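Local coordinates for protein putative pyrroline carboxylate reductase (Streptococcus pyogenes, PDB 2AHR) that probably catalyses the NAD(P)H-dependent reduction of 1-pyrroline-5-carboxylate to L-proline, the final step of proline biosynthesis, at residues 56-61 and 78-83; 123-128 and 156-161; 175-180 and 192-197. One frame throughout, in Å; residues are numbered along the deposited sequence.

In the fold
The three contacts follow one another along the chain, each closing before the next opens. Contact 1 lies at the outer end of the nucleotide-binding Rossmann domain, between helix 54-58 and the loop entering strand 86-88. Contact 2, its centre about 26 Å away, is where strand 122-128 of the mixed sheet meets the start of helix 158-185. That long helix runs on to contact 3, centre to centre about 30 Å from contact 2, where it packs on helix 190-210 in the dimerisation region. Contacts 1 and 3, centres about 46 Å apart, flank the chain's centre. Helix 158-185 thus connects the coenzyme-binding part to the subunit interface; contacts 2 and 3 both touch the second subunit.

Contact 1: 56-61 and 78-83; sequences DLIDQV and KPLHFK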
loop_
_atom_site.group_PDB
_atom_site.type_symbol
_atom_site.label_atom_id
_atom_site.label_comp_id
_atom_site.label_asym_id
_atom_site.label_seq_id
_atom_site.Cartn_x
_atom_site.Cartn_y
_atom_site.Cartn_z
ATOM N N ASP E 56 -40.091 -16.233 -37.473
ATOM C CA ASP E 56 -40.355 -15.668 -38.802
ATOM C C ASP E 56 -39.032 -15.430 -39.546
ATOM O O ASP E 56 -38.908 -15.755 -40.734
ATOM C CB ASP E 56 -41.179 -14.374 -38.682
ATOM C CG ASP E 56 -41.508 -13.740 -40.041
ATOM O OD1 ASP E 56 -41.200 -12.537 -40.232
ATOM O OD2 ASP E 56 -42.086 -14.435 -40.913
ATOM N N LEU E 57 -38.047 -14.877 -38.831
ATOM C CA LEU E 57 -36.663 -14.768 -39.314
ATOM C C LEU E 57 -36.093 -16.150 -39.706
ATOM O O LEU E 57 -35.656 -16.352 -40.848
ATOM C CB LEU E 57 -35.804 -14.092 -38.231
ATOM C CG LEU E 57 -34.290 -13.813 -38.259
ATOM C CD1 LEU E 57 -33.435 -15.070 -38.510
ATOM C CD2 LEU E 57 -33.940 -12.700 -39.223
ATOM N N ILE E 58 -36.131 -17.096 -38.764
ATOM C CA ILE E 58 -35.537 -18.432 -38.950
ATOM C C ILE E 58 -36.059 -19.191 -40.187
ATOM O O ILE E 58 -35.293 -19.885 -40.864
ATOM C CB ILE E 58 -35.673 -19.320 -37.670
ATOM C CG1 ILE E 58 -34.938 -18.686 -36.480
ATOM C CG2 ILE E 58 -35.112 -20.712 -37.916
ATOM C CD1 ILE E 58 -35.405 -19.188 -35.107
ATOM N N ASP E 59 -37.352 -19.036 -40.483
ATOM C CA ASP E 59 -38.016 -19.810 -41.541
ATOM C C ASP E 59 -37.639 -19.444 -42.997
ATOM O O ASP E 59 -37.914 -20.216 -43.923
ATOM C CB ASP E 59 -39.543 -19.775 -41.344
ATOM C CG ASP E 59 -39.990 -20.400 -40.012
ATOM O OD1 ASP E 59 -39.290 -21.292 -39.467
ATOM O OD2 ASP E 59 -41.057 -19.992 -39.505
ATOM N N GLN E 60 -37.001 -18.292 -43.198
ATOM C CA GLN E 60 -36.654 -17.817 -44.550
ATOM C C GLN E 60 -35.144 -17.701 -44.856
ATOM O O GLN E 60 -34.747 -17.434 -45.993
ATOM C CB GLN E 60 -37.348 -16.473 -44.822
ATOM C CG GLN E 60 -37.236 -15.452 -43.682
ATOM C CD GLN E 60 -37.944 -14.139 -43.979
ATOM O OE1 GLN E 60 -38.689 -13.623 -43.144
ATOM N NE2 GLN E 60 -37.708 -13.589 -45.169
ATOM N N VAL E 61 -34.311 -17.933 -43.844
ATOM C CA VAL E 61 -32.886 -17.606 -43.897
ATOM C C VAL E 61 -31.969 -18.833 -44.097
ATOM O O VAL E 61 -32.332 -19.940 -43.712
ATOM C CB VAL E 61 -32.559 -16.801 -42.618
ATOM C CG1 VAL E 61 -31.330 -17.294 -41.909
ATOM C CG2 VAL E 61 -32.547 -15.318 -42.908
ATOM N N LYS E 78 -33.947 -21.278 -26.618
ATOM C CA LYS E 78 -34.582 -22.571 -26.374
ATOM C C LYS E 78 -35.977 -22.711 -27.030
ATOM O O LYS E 78 -36.220 -23.713 -27.716
ATOM C CB LYS E 78 -34.592 -22.923 -24.877
ATOM C CG LYS E 78 -33.232 -23.342 -24.342
ATOM C CD LYS E 78 -33.326 -24.301 -23.160
ATOM C CE LYS E 78 -31.925 -24.749 -22.743
ATOM N NZ LYS E 78 -31.875 -25.765 -21.639
ATOM N N PRO E 79 -36.885 -21.718 -26.838
ATOM C CA PRO E 79 -38.206 -21.786 -27.510
ATOM C C PRO E 79 -38.212 -21.785 -29.048
ATOM O O PRO E 79 -39.257 -22.012 -29.649
ATOM C CB PRO E 79 -38.945 -20.543 -26.982
ATOM C CG PRO E 79 -37.888 -19.640 -26.480
ATOM C CD PRO E 79 -36.786 -20.528 -25.971
ATOM N N LEU E 80 -37.071 -21.539 -29.680
ATOM C CA LEU E 80 -37.015 -21.389 -31.139
ATOM C C LEU E 80 -36.646 -22.709 -31.830
ATOM O O LEU E 80 -36.069 -23.591 -31.203
ATOM C CB LEU E 80 -36.009 -20.285 -31.503
ATOM C CG LEU E 80 -36.333 -18.787 -31.325
ATOM C CD1 LEU E 80 -37.185 -18.427 -30.106
ATOM C CD2 LEU E 80 -35.046 -17.965 -31.311
ATOM N N HIS E 81 -36.970 -22.853 -33.114
ATOM C CA HIS E 81 -36.576 -24.073 -33.837
ATOM C C HIS E 81 -35.659 -23.745 -35.015
ATOM O O HIS E 81 -36.117 -23.256 -36.045
ATOM C CB HIS E 81 -37.794 -24.893 -34.317
ATOM C CG HIS E 81 -38.920 -24.959 -33.325
ATOM N ND1 HIS E 81 -39.011 -25.941 -32.361
ATOM C CD2 HIS E 81 -40.007 -24.164 -33.158
ATOM C CE1 HIS E 81 -40.102 -25.747 -31.639
ATOM N NE2 HIS E 81 -40.727 -24.678 -32.105
ATOM N N PHE E 82 -34.369 -24.034 -34.869
ATOM C CA PHE E 82 -33.382 -23.628 -35.876
ATOM C C PHE E 82 -33.233 -24.667 -36.990
ATOM O O PHE E 82 -33.443 -25.856 -36.767
ATOM C CB PHE E 82 -32.042 -23.242 -35.220
ATOM C CG PHE E 82 -32.090 -21.918 -34.491
ATOM C CD1 PHE E 82 -32.417 -21.860 -33.136
ATOM C CD2 PHE E 82 -31.830 -20.718 -35.168
ATOM C CE1 PHE E 82 -32.479 -20.633 -32.457
ATOM C CE2 PHE E 82 -31.887 -19.487 -34.499
ATOM C CZ PHE E 82 -32.220 -19.450 -33.141
ATOM N N LYS E 83 -32.881 -24.201 -38.187
ATOM C CA LYS E 83 -32.992 -24.989 -39.412
ATOM C C LYS E 83 -31.785 -24.795 -40.337
ATOM O O LYS E 83 -31.737 -25.341 -41.452
ATOM C CB LYS E 83 -34.268 -24.569 -40.151
ATOM C CG LYS E 83 -35.564 -24.713 -39.331
ATOM C CD LYS E 83 -36.615 -23.676 -39.759
ATOM C CE LYS E 83 -38.058 -24.192 -39.582
ATOM N NZ LYS E 83 -38.449 -24.543 -38.166
#
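A small surface contact, centred on Ile58 against Leu80, Phe82 and Lys83, joins helix 54-58 and the residues after it to the loop between helix 73-77 and strand 86-88. Ile58 points at the loop and its two branches do different jobs. CD1 sits over one face of the Phe82 ring, 3.8 Å from the ring centroid and displaced toward the rim, in a CH-pi contact; the same methyl rests against CB of Leu80 at 3.8 Å. CG2 lies anti to the backbone N (chi1, measured to CG1, is -61°), which turns it to the other flank, 3.3 Å from His81 O and against CD of Lys83. In the Rossmann fold of this domain, Phe82 also packs on Ile9 of the first strand, while Leu80 leans on His54, which binds NADP(+); the patch lies beside this coenzyme-binding residue, the side chain of Leu80 about 8 Å from the bound NADP. Polar contacts lie on the exposed side. The Lys83 chain, bent at its last two torsions, brings CE to 3.2 Å from Asp59 OD1, but the salt bridge from NZ to that oxygen is long at 3.6 Å. Asp59 OD1 has a hydrogen bond from Gln55 NE2 as well, and Lys83 NZ makes a weak one to His81 O. Backbone oxygens of Ile58 and Val61 both accept from NE2 of Gln84, just past the loop segment.

Contact 2: 123-128 and 156-161; sequences STALTG and KDFDTF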
loop_
_atom_site.group_PDB
_atom_site.type_symbol
_atom_site.label_atom_id
_atom_site.label_comp_id
_atom_site.label_asym_id
_atom_site.label_seq_id
_atom_site.Cartn_x
_atom_site.Cartn_y
_atom_site.Cartn_z
ATOM N N SER E 123 -10.516 -7.363 -35.693
ATOM C CA SER E 123 -9.613 -8.509 -35.612
ATOM C C SER E 123 -10.452 -9.644 -35.034
ATOM O O SER E 123 -10.677 -9.701 -33.816
ATOM C CB SER E 123 -8.390 -8.190 -34.728
ATOM O OG SER E 123 -7.763 -6.963 -35.119
ATOM N N THR E 124 -10.910 -10.543 -35.905
ATOM C CA THR E 124 -11.978 -11.488 -35.594
ATOM C C THR E 124 -11.507 -12.929 -35.547
ATOM O O THR E 124 -10.934 -13.437 -36.515
ATOM C CB THR E 124 -13.129 -11.369 -36.632
ATOM O OG1 THR E 124 -13.583 -10.009 -36.678
ATOM C CG2 THR E 124 -14.319 -12.267 -36.268
ATOM N N ALA E 125 -11.748 -13.597 -34.415
ATOM C CA ALA E 125 -11.494 -15.022 -34.320
ATOM C C ALA E 125 -12.676 -15.778 -34.933
ATOM O O ALA E 125 -13.827 -15.317 -34.871
ATOM C CB ALA E 125 -11.283 -15.444 -32.869
ATOM N N LEU E 126 -12.376 -16.946 -35.505
ATOM C CA LEU E 126 -13.388 -17.800 -36.119
ATOM C C LEU E 126 -13.101 -19.254 -35.793
ATOM O O LEU E 126 -11.974 -19.723 -35.959
ATOM C CB LEU E 126 -13.417 -17.616 -37.646
ATOM C CG LEU E 126 -14.209 -18.634 -38.508
ATOM C CD1 LEU E 126 -15.714 -18.538 -38.240
ATOM C CD2 LEU E 126 -13.909 -18.422 -39.995
ATOM N N THR E 127 -14.118 -19.969 -35.333
ATOM C CA THR E 127 -14.007 -21.418 -35.196
ATOM C C THR E 127 -15.364 -22.106 -35.405
ATOM O O THR E 127 -16.411 -21.475 -35.266
ATOM C CB THR E 127 -13.344 -21.809 -33.846
ATOM O OG1 THR E 127 -12.844 -23.145 -33.940
ATOM C CG2 THR E 127 -14.325 -21.693 -32.673
ATOM N N GLY E 128 -15.336 -23.405 -35.711
ATOM C CA GLY E 128 -16.565 -24.187 -35.922
ATOM C C GLY E 128 -16.623 -25.537 -35.214
ATOM O O GLY E 128 -15.585 -26.119 -34.856
ATOM N N LYS E 156 -10.438 -23.379 -27.504
ATOM C CA LYS E 156 -9.904 -23.324 -26.163
ATOM C C LYS E 156 -9.187 -21.993 -25.899
ATOM O O LYS E 156 -8.886 -21.685 -24.749
ATOM C CB LYS E 156 -8.968 -24.504 -25.872
ATOM C CG LYS E 156 -7.812 -24.634 -26.846
ATOM C CD LYS E 156 -6.797 -25.692 -26.357
ATOM C CE LYS E 156 -5.776 -26.025 -27.430
ATOM N NZ LYS E 156 -5.186 -24.780 -27.968
ATOM N N ASP E 157 -8.921 -21.226 -26.959
ATOM C CA ASP E 157 -8.232 -19.936 -26.839
ATOM C C ASP E 157 -9.180 -18.760 -27.040
ATOM O O ASP E 157 -8.738 -17.620 -27.104
ATOM C CB ASP E 157 -7.084 -19.833 -27.842
ATOM C CG ASP E 157 -5.940 -20.795 -27.541
ATOM O OD1 ASP E 157 -5.568 -21.006 -26.356
ATOM O OD2 ASP E 157 -5.394 -21.340 -28.519
ATOM N N PHE E 158 -10.471 -19.033 -27.161
ATOM C CA PHE E 158 -11.434 -17.963 -27.447
ATOM C C PHE E 158 -11.573 -16.921 -26.360
ATOM O O PHE E 158 -11.776 -15.753 -26.664
ATOM C CB PHE E 158 -12.801 -18.512 -27.845
ATOM C CG PHE E 158 -13.078 -18.383 -29.315
ATOM C CD1 PHE E 158 -12.245 -19.012 -30.245
ATOM C CD2 PHE E 158 -14.141 -17.599 -29.773
ATOM C CE1 PHE E 158 -12.469 -18.884 -31.615
ATOM C CE2 PHE E 158 -14.388 -17.469 -31.130
ATOM C CZ PHE E 158 -13.544 -18.122 -32.064
ATOM N N ASP E 159 -11.461 -17.342 -25.103
ATOM C CA ASP E 159 -11.610 -16.413 -23.965
ATOM C C ASP E 159 -10.424 -15.432 -23.889
ATOM O O ASP E 159 -10.614 -14.253 -23.643
ATOM C CB ASP E 159 -11.748 -17.183 -22.637
ATOM C CG ASP E 159 -13.130 -17.807 -22.445
ATOM O OD1 ASP E 159 -14.105 -17.486 -23.179
ATOM O OD2 ASP E 159 -13.241 -18.626 -21.524
ATOM N N THR E 160 -9.212 -15.947 -24.086
ATOM C CA THR E 160 -8.014 -15.129 -24.198
ATOM C C THR E 160 -8.070 -14.190 -25.404
ATOM O O THR E 160 -7.652 -13.046 -25.297
ATOM C CB THR E 160 -6.724 -16.015 -24.282
ATOM O OG1 THR E 160 -6.709 -16.931 -23.186
ATOM C CG2 THR E 160 -5.460 -15.182 -24.224
ATOM N N PHE E 161 -8.589 -14.660 -26.546
ATOM C CA PHE E 161 -8.695 -13.807 -27.725
ATOM C C PHE E 161 -9.761 -12.725 -27.465
ATOM O O PHE E 161 -9.597 -11.581 -27.871
ATOM C CB PHE E 161 -9.063 -14.633 -28.975
ATOM C CG PHE E 161 -9.048 -13.847 -30.264
ATOM C CD1 PHE E 161 -7.965 -13.954 -31.142
ATOM C CD2 PHE E 161 -10.123 -13.041 -30.619
ATOM C CE1 PHE E 161 -7.946 -13.249 -32.339
ATOM C CE2 PHE E 161 -10.127 -12.313 -31.827
ATOM C CZ PHE E 161 -9.036 -12.416 -32.688
#
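Ala125 meets both Phe158 and Phe161 in this buried contact, in which two aromatic rings from the first turn of helix 158-185 reach across to strand 122-128. The rings meet the strand in different ways. Phe161 takes the methyl of Ala125 squarely on one face: CB stands 3.5 Å from the ring centroid, 14° off the normal, a close CH-pi contact almost over the ring centre. With its CG anti to the backbone N (chi1 -174°), Phe161 extends straight from the helix to the strand, and its far end slips in beside the backbone. There CE2 comes within 3.3 Å of Ser123 O, which lies at the ring edge near its plane, and within the same distance of Ala125 N. Phe158 lies one helical turn earlier and farther along the strand. Its ring tip, CZ, touches CB of Ala125 at 3.6 Å, while CE1 meets CG2 of Thr127 at 3.5 Å; both methyls approach this ring obliquely. With OG1 of Thr127 anti to N (chi1 -160°), the methyl that meets Phe158 stands between that N and the carbonyl carbon. No hydrogen bond crosses between the segments, so the fit rests on apolar and aromatic packing. Ala125 and Thr127 point at the helix, whereas Thr124 and Leu126 point away and pack against helix 134-145. The strand therefore has a helix on each face, and in the mixed sheet of the Rossmann-type nucleotide-binding domain it is bonded to strand 108-112 through Ala125 and Thr127 and to strand 148-152 through Thr124 and Leu126. Phe161, its side chain about 8 Å from the bound NADP, also packs against Ile196 of the second subunit's helix 190-210.

Contact 3: 175-180 and 192-197; sequences FIEALA and KALEIV
Val197 and Leu194 on one helix meet Ile176, Leu179 and Ala180 on the other, in the splayed helical hairpin made by consecutive helices 158-185 and 190-210 of the dimerisation region. The short segments have their axes 8.9 Å apart at closest approach, and their directions differ by 125°, between perpendicular and antiparallel. Apolar packing carries nearly the whole contact. Val197 reaches into the groove between Ile176 and Leu179: its CG2 lies 3.9 Å from Ile176 CG2, and its CG1 lies 4.0 Å from Leu179 CB. With chi1 at -20°, CG1 of Val197 nearly eclipses its own backbone N, a strained position from which it makes that contact with Leu179. Leu194 brings CD2 down on Ala180 CB at 3.8 Å and also onto Ile176 CG2, which is therefore touched by both Leu194 and Val197. Leu194 and Ile176 cross roughly at right angles, whereas Ile176 and Val197 run past one another in opposite directions. No hydrogen bond or salt bridge links the two segments, and the polar pairs lie at the margins. Glu177 OE2 is held in salt bridges by Lys181 and Lys190; the bridge to Lys190 crosses from one helix to the other. On the outer side of helix 190-210, Lys192 NZ donates to Glu195 OE1, meeting it on the syn side. Phe175 stacks on Phe175 of the second subunit, and Leu194 packs on Pro215 of that subunit. Small residues bring the backbones nearest each other, at Ala180 and Ala193: their CA atoms are 4.9 Å apart, and Ala193 CB lies 3.6 Å from Ala180 O.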
loop_
_atom_site.group_PDB
_atom_site.type_symbol
_atom_site.label_atom_id
_atom_site.label_comp_id
_atom_site.label_asym_id
_atom_site.label_seq_id
_atom_site.Cartn_x
_atom_site.Cartn_y
_atom_site.Cartn_z
ATOM N N PHE E 175 -6.111 4.095 -22.028
ATOM C CA PHE E 175 -4.708 4.438 -22.120
ATOM C C PHE E 175 -4.487 5.717 -22.938
ATOM O O PHE E 175 -3.731 6.585 -22.548
ATOM C CB PHE E 175 -3.944 3.255 -22.748
ATOM C CG PHE E 175 -2.447 3.465 -22.835
ATOM C CD1 PHE E 175 -1.631 3.291 -21.704
ATOM C CD2 PHE E 175 -1.846 3.819 -24.051
ATOM C CE1 PHE E 175 -0.238 3.479 -21.784
ATOM C CE2 PHE E 175 -0.461 3.994 -24.153
ATOM C CZ PHE E 175 0.345 3.825 -23.008
ATOM N N ILE E 176 -5.153 5.824 -24.086
ATOM C CA ILE E 176 -5.063 7.012 -24.918
ATOM C C ILE E 176 -5.633 8.236 -24.178
ATOM O O ILE E 176 -5.052 9.328 -24.197
ATOM C CB ILE E 176 -5.764 6.764 -26.279
ATOM C CG1 ILE E 176 -4.846 5.956 -27.202
ATOM C CG2 ILE E 176 -6.131 8.086 -26.974
ATOM C CD1 ILE E 176 -5.547 5.435 -28.512
ATOM N N GLU E 177 -6.777 8.054 -23.523
ATOM C CA GLU E 177 -7.400 9.129 -22.765
ATOM C C GLU E 177 -6.451 9.593 -21.649
ATOM O O GLU E 177 -6.370 10.809 -21.352
ATOM C CB GLU E 177 -8.707 8.639 -22.172
ATOM C CG GLU E 177 -9.394 9.613 -21.243
ATOM C CD GLU E 177 -10.037 10.772 -21.967
ATOM O OE1 GLU E 177 -10.063 10.771 -23.211
ATOM O OE2 GLU E 177 -10.505 11.703 -21.286
ATOM N N ALA E 178 -5.727 8.629 -21.047
ATOM C CA ALA E 178 -4.810 8.942 -19.946
ATOM C C ALA E 178 -3.660 9.834 -20.400
ATOM O O ALA E 178 -3.333 10.791 -19.725
ATOM C CB ALA E 178 -4.266 7.641 -19.302
ATOM N N LEU E 179 -3.031 9.492 -21.531
ATOM C CA LEU E 179 -1.986 10.341 -22.125
ATOM C C LEU E 179 -2.513 11.746 -22.449
ATOM O O LEU E 179 -1.841 12.748 -22.202
ATOM C CB LEU E 179 -1.455 9.697 -23.414
ATOM C CG LEU E 179 -0.658 8.401 -23.204
ATOM C CD1 LEU E 179 -0.447 7.656 -24.522
ATOM C CD2 LEU E 179 0.664 8.749 -22.555
ATOM N N ALA E 180 -3.693 11.805 -23.041
ATOM C CA ALA E 180 -4.309 13.084 -23.406
ATOM C C ALA E 180 -4.681 13.924 -22.194
ATOM O O ALA E 180 -4.422 15.123 -22.176
ATOM C CB ALA E 180 -5.509 12.853 -24.299
ATOM N N LYS E 192 -6.282 18.843 -29.047
ATOM C CA LYS E 192 -4.924 18.854 -29.551
ATOM C C LYS E 192 -4.101 17.692 -28.964
ATOM O O LYS E 192 -3.376 17.010 -29.700
ATOM C CB LYS E 192 -4.258 20.209 -29.244
ATOM C CG LYS E 192 -2.876 20.403 -29.851
ATOM C CD LYS E 192 -2.835 20.156 -31.394
ATOM C CE LYS E 192 -3.799 21.095 -32.166
ATOM N NZ LYS E 192 -3.708 20.992 -33.671
ATOM N N ALA E 193 -4.220 17.465 -27.656
ATOM C CA ALA E 193 -3.476 16.378 -26.998
ATOM C C ALA E 193 -3.912 15.039 -27.580
ATOM O O ALA E 193 -3.069 14.189 -27.870
ATOM C CB ALA E 193 -3.677 16.406 -25.477
ATOM N N LEU E 194 -5.224 14.867 -27.784
ATOM C CA LEU E 194 -5.756 13.622 -28.379
ATOM C C LEU E 194 -5.253 13.390 -29.816
ATOM O O LEU E 194 -4.930 12.264 -30.212
ATOM C CB LEU E 194 -7.294 13.630 -28.406
ATOM C CG LEU E 194 -8.092 13.101 -27.222
ATOM C CD1 LEU E 194 -9.601 13.356 -27.458
ATOM C CD2 LEU E 194 -7.810 11.597 -26.985
ATOM N N GLU E 195 -5.202 14.468 -30.593
ATOM C CA GLU E 195 -4.763 14.388 -31.968
ATOM C C GLU E 195 -3.310 13.919 -32.014
ATOM O O GLU E 195 -2.980 12.978 -32.722
ATOM C CB GLU E 195 -4.948 15.745 -32.637
ATOM C CG GLU E 195 -4.386 15.821 -34.039
ATOM C CD GLU E 195 -4.416 17.238 -34.626
ATOM O OE1 GLU E 195 -4.653 18.219 -33.891
ATOM O OE2 GLU E 195 -4.186 17.364 -35.839
ATOM N N ILE E 196 -2.455 14.559 -31.229
ATOM C CA ILE E 196 -1.060 14.192 -31.163
ATOM C C ILE E 196 -0.868 12.749 -30.705
ATOM O O ILE E 196 -0.091 12.021 -31.333
ATOM C CB ILE E 196 -0.278 15.103 -30.205
ATOM C CG1 ILE E 196 -0.275 16.554 -30.725
ATOM C CG2 ILE E 196 1.153 14.532 -29.959
ATOM C CD1 ILE E 196 0.070 17.611 -29.648
ATOM N N VAL E 197 -1.513 12.339 -29.596
ATOM C CA VAL E 197 -1.249 10.964 -29.135
ATOM C C VAL E 197 -1.889 9.874 -30.032
ATOM O O VAL E 197 -1.272 8.821 -30.267
ATOM C CB VAL E 197 -1.411 10.679 -27.566
ATOM C CG1 VAL E 197 -1.353 11.923 -26.711
ATOM C CG2 VAL E 197 -2.598 9.810 -27.259
#